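Local coordinates for GPI-anchored protein LLG1 (Arabidopsis thaliana, PDB 6A5D) that probably acts as a membrane-attached co-receptor that, within a heterotypic receptor complex, takes part in the perception of RALF peptides, at residues A55-A60 with S110-E115. Residues are numbered along the deposited sequence; the frame is centred on the assembly and turned at random.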
loop_
_atom_site.group_PDB
_atom_site.type_symbol
_atom_site.label_atom_id
_atom_site.label_comp_id
_atom_site.label_asym_id
_atom_site.label_seq_id
_atom_site.Cartn_x
_atom_site.Cartn_y
_atom_site.Cartn_z
ATOM N N ALA A 55 4.139 6.095 4.799
ATOM C CA ALA A 55 2.951 6.674 4.174
ATOM C C ALA A 55 2.043 5.584 3.624
ATOM O O ALA A 55 0.810 5.677 3.713
ATOM C CB ALA A 55 3.378 7.627 3.060
ATOM N N PHE A 56 2.642 4.550 3.035
ATOM C CA PHE A 56 1.876 3.417 2.535
ATOM C C PHE A 56 1.137 2.699 3.661
ATOM O O PHE A 56 -0.050 2.370 3.515
ATOM C CB PHE A 56 2.831 2.477 1.804
ATOM C CG PHE A 56 2.254 1.135 1.494
ATOM C CD1 PHE A 56 1.202 1.003 0.607
ATOM C CD2 PHE A 56 2.766 -0.007 2.092
ATOM C CE1 PHE A 56 0.673 -0.234 0.315
ATOM C CE2 PHE A 56 2.242 -1.251 1.791
ATOM C CZ PHE A 56 1.180 -1.358 0.907
ATOM N N LYS A 57 1.820 2.443 4.793
ATOM C CA LYS A 57 1.160 1.837 5.949
ATOM C C LYS A 57 0.059 2.740 6.478
ATOM O O LYS A 57 -1.045 2.272 6.781
ATOM C CB LYS A 57 2.189 1.558 7.044
ATOM C CG LYS A 57 3.019 0.310 6.740
ATOM C CD LYS A 57 4.100 0.012 7.776
ATOM C CE LYS A 57 4.859 -1.247 7.380
ATOM N NZ LYS A 57 5.822 -1.685 8.444
ATOM N N ASP A 58 0.318 4.052 6.541
ATOM C CA ASP A 58 -0.711 4.979 7.007
ATOM C C ASP A 58 -1.945 4.939 6.107
ATOM O O ASP A 58 -3.083 5.038 6.592
ATOM C CB ASP A 58 -0.143 6.390 7.124
ATOM C CG ASP A 58 0.726 6.576 8.358
ATOM O OD1 ASP A 58 0.585 5.795 9.321
ATOM O OD2 ASP A 58 1.544 7.515 8.377
ATOM N N PHE A 59 -1.736 4.752 4.800
ATOM C CA PHE A 59 -2.842 4.661 3.850
ATOM C C PHE A 59 -3.559 3.320 3.956
ATOM O O PHE A 59 -4.798 3.264 3.927
ATOM C CB PHE A 59 -2.314 4.829 2.420
ATOM C CG PHE A 59 -3.381 4.658 1.362
ATOM C CD1 PHE A 59 -4.125 5.755 0.936
ATOM C CD2 PHE A 59 -3.652 3.408 0.806
ATOM C CE1 PHE A 59 -5.117 5.601 -0.033
ATOM C CE2 PHE A 59 -4.646 3.250 -0.162
ATOM C CZ PHE A 59 -5.386 4.344 -0.569
ATOM N N ALA A 60 -2.795 2.228 4.062
ATOM C CA ALA A 60 -3.300 0.893 3.776
ATOM C C ALA A 60 -3.657 0.106 5.023
ATOM O O ALA A 60 -4.567 -0.717 4.978
ATOM C CB ALA A 60 -2.261 0.099 2.964
ATOM N N SER A 110 -1.274 -6.413 12.270
ATOM C CA SER A 110 -1.582 -7.195 11.083
ATOM C C SER A 110 -0.532 -6.947 10.000
ATOM O O SER A 110 0.214 -5.965 10.035
ATOM C CB SER A 110 -2.975 -6.849 10.557
ATOM O OG SER A 110 -3.350 -7.735 9.508
ATOM N N GLN A 111 -0.501 -7.843 9.013
ATOM C CA GLN A 111 0.478 -7.807 7.934
ATOM C C GLN A 111 -0.196 -7.307 6.666
ATOM O O GLN A 111 -1.288 -7.762 6.313
ATOM C CB GLN A 111 1.013 -9.213 7.650
ATOM C CG GLN A 111 1.509 -9.944 8.873
ATOM C CD GLN A 111 2.672 -9.231 9.516
ATOM O OE1 GLN A 111 3.560 -8.721 8.821
ATOM N NE2 GLN A 111 2.671 -9.167 10.841
ATOM N N LEU A 112 0.494 -6.387 5.944
ATOM C CA LEU A 112 0.000 -5.986 4.633
ATOM C C LEU A 112 0.507 -6.956 3.573
ATOM O O LEU A 112 1.651 -7.416 3.650
ATOM C CB LEU A 112 0.520 -4.603 4.285
ATOM C CG LEU A 112 -0.083 -3.473 5.098
ATOM C CD1 LEU A 112 0.711 -2.190 4.889
ATOM C CD2 LEU A 112 -1.522 -3.315 4.671
ATOM N N PRO A 113 -0.318 -7.289 2.578
ATOM C CA PRO A 113 0.143 -8.190 1.529
ATOM C C PRO A 113 1.196 -7.518 0.665
ATOM O O PRO A 113 1.166 -6.293 0.461
ATOM C CB PRO A 113 -1.138 -8.478 0.726
ATOM C CG PRO A 113 -1.941 -7.220 0.899
ATOM C CD PRO A 113 -1.694 -6.816 2.335
ATOM N N PRO A 114 2.144 -8.289 0.123
ATOM C CA PRO A 114 3.133 -7.701 -0.787
ATOM C C PRO A 114 2.605 -7.464 -2.186
ATOM O O PRO A 114 3.220 -6.692 -2.933
ATOM C CB PRO A 114 4.249 -8.752 -0.811
ATOM C CG PRO A 114 3.561 -10.032 -0.552
ATOM C CD PRO A 114 2.317 -9.743 0.273
ATOM N N GLU A 115 1.489 -8.078 -2.557
ATOM C CA GLU A 115 0.980 -7.929 -3.913
ATOM C C GLU A 115 -0.523 -8.183 -4.001
ATOM O O GLU A 115 -1.172 -7.786 -4.976
ATOM C CB GLU A 115 1.751 -8.870 -4.844
ATOM C CG GLU A 115 1.405 -8.728 -6.307
ATOM C CD GLU A 115 1.784 -9.969 -7.092
ATOM O OE1 GLU A 115 2.767 -10.632 -6.698
ATOM O OE2 GLU A 115 1.065 -10.301 -8.059
#
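Leu112 packs its side chain against the side of helix 49-60, making a small, buried and wholly apolar contact near the centre of the chain. It comes from the loop after helix 92-99, close to the last modelled residue, and meets Phe56, Lys57 and Ala60. No hydrogen bond joins the two segments.

The two methyl branches of Leu112 divide the work. CD1 touches both the phenyl ring and the lysine stem, which lie from it in directions roughly at right angles. It is 3.6 Å from Phe56 CE2 and approaches that ring obliquely, with CD2 and CZ of the ring somewhat farther off. On the lysine, the same methyl touches the first part of the chain, with Leu112 CD1 3.9 Å from Lys57 CG. The other branch turns to the last turn of the helix, where Leu112 CD2 is 3.9 Å from Ala60 CB. Phe56 reaches the leucine because its CG stands anti to the backbone N (chi1 167°), which carries the ring out to meet a side chain coming from the opposite direction.

The three helix residues sit at i, i+1 and i+4, so they form one continuous patch on a helical surface. The fold is a compact, disulfide-linked helical domain without strands, and here the loop after helix 92-99 sets one leucine on that patch. Met78 and Ile82 of helix 74-86 pack against Phe56, and the Phe93 ring also meets it. Thr64 and Leu67 of helix 64-67 touch Leu112.

Lys57 has two roles. Its CG touches the leucine methyl, while the extended chain beyond takes NZ to the carbonyl oxygens of Gly103 and Glu105. Gly103 and Glu105 flank Leu104, whose backbone is hydrogen-bonded to that of Leu112.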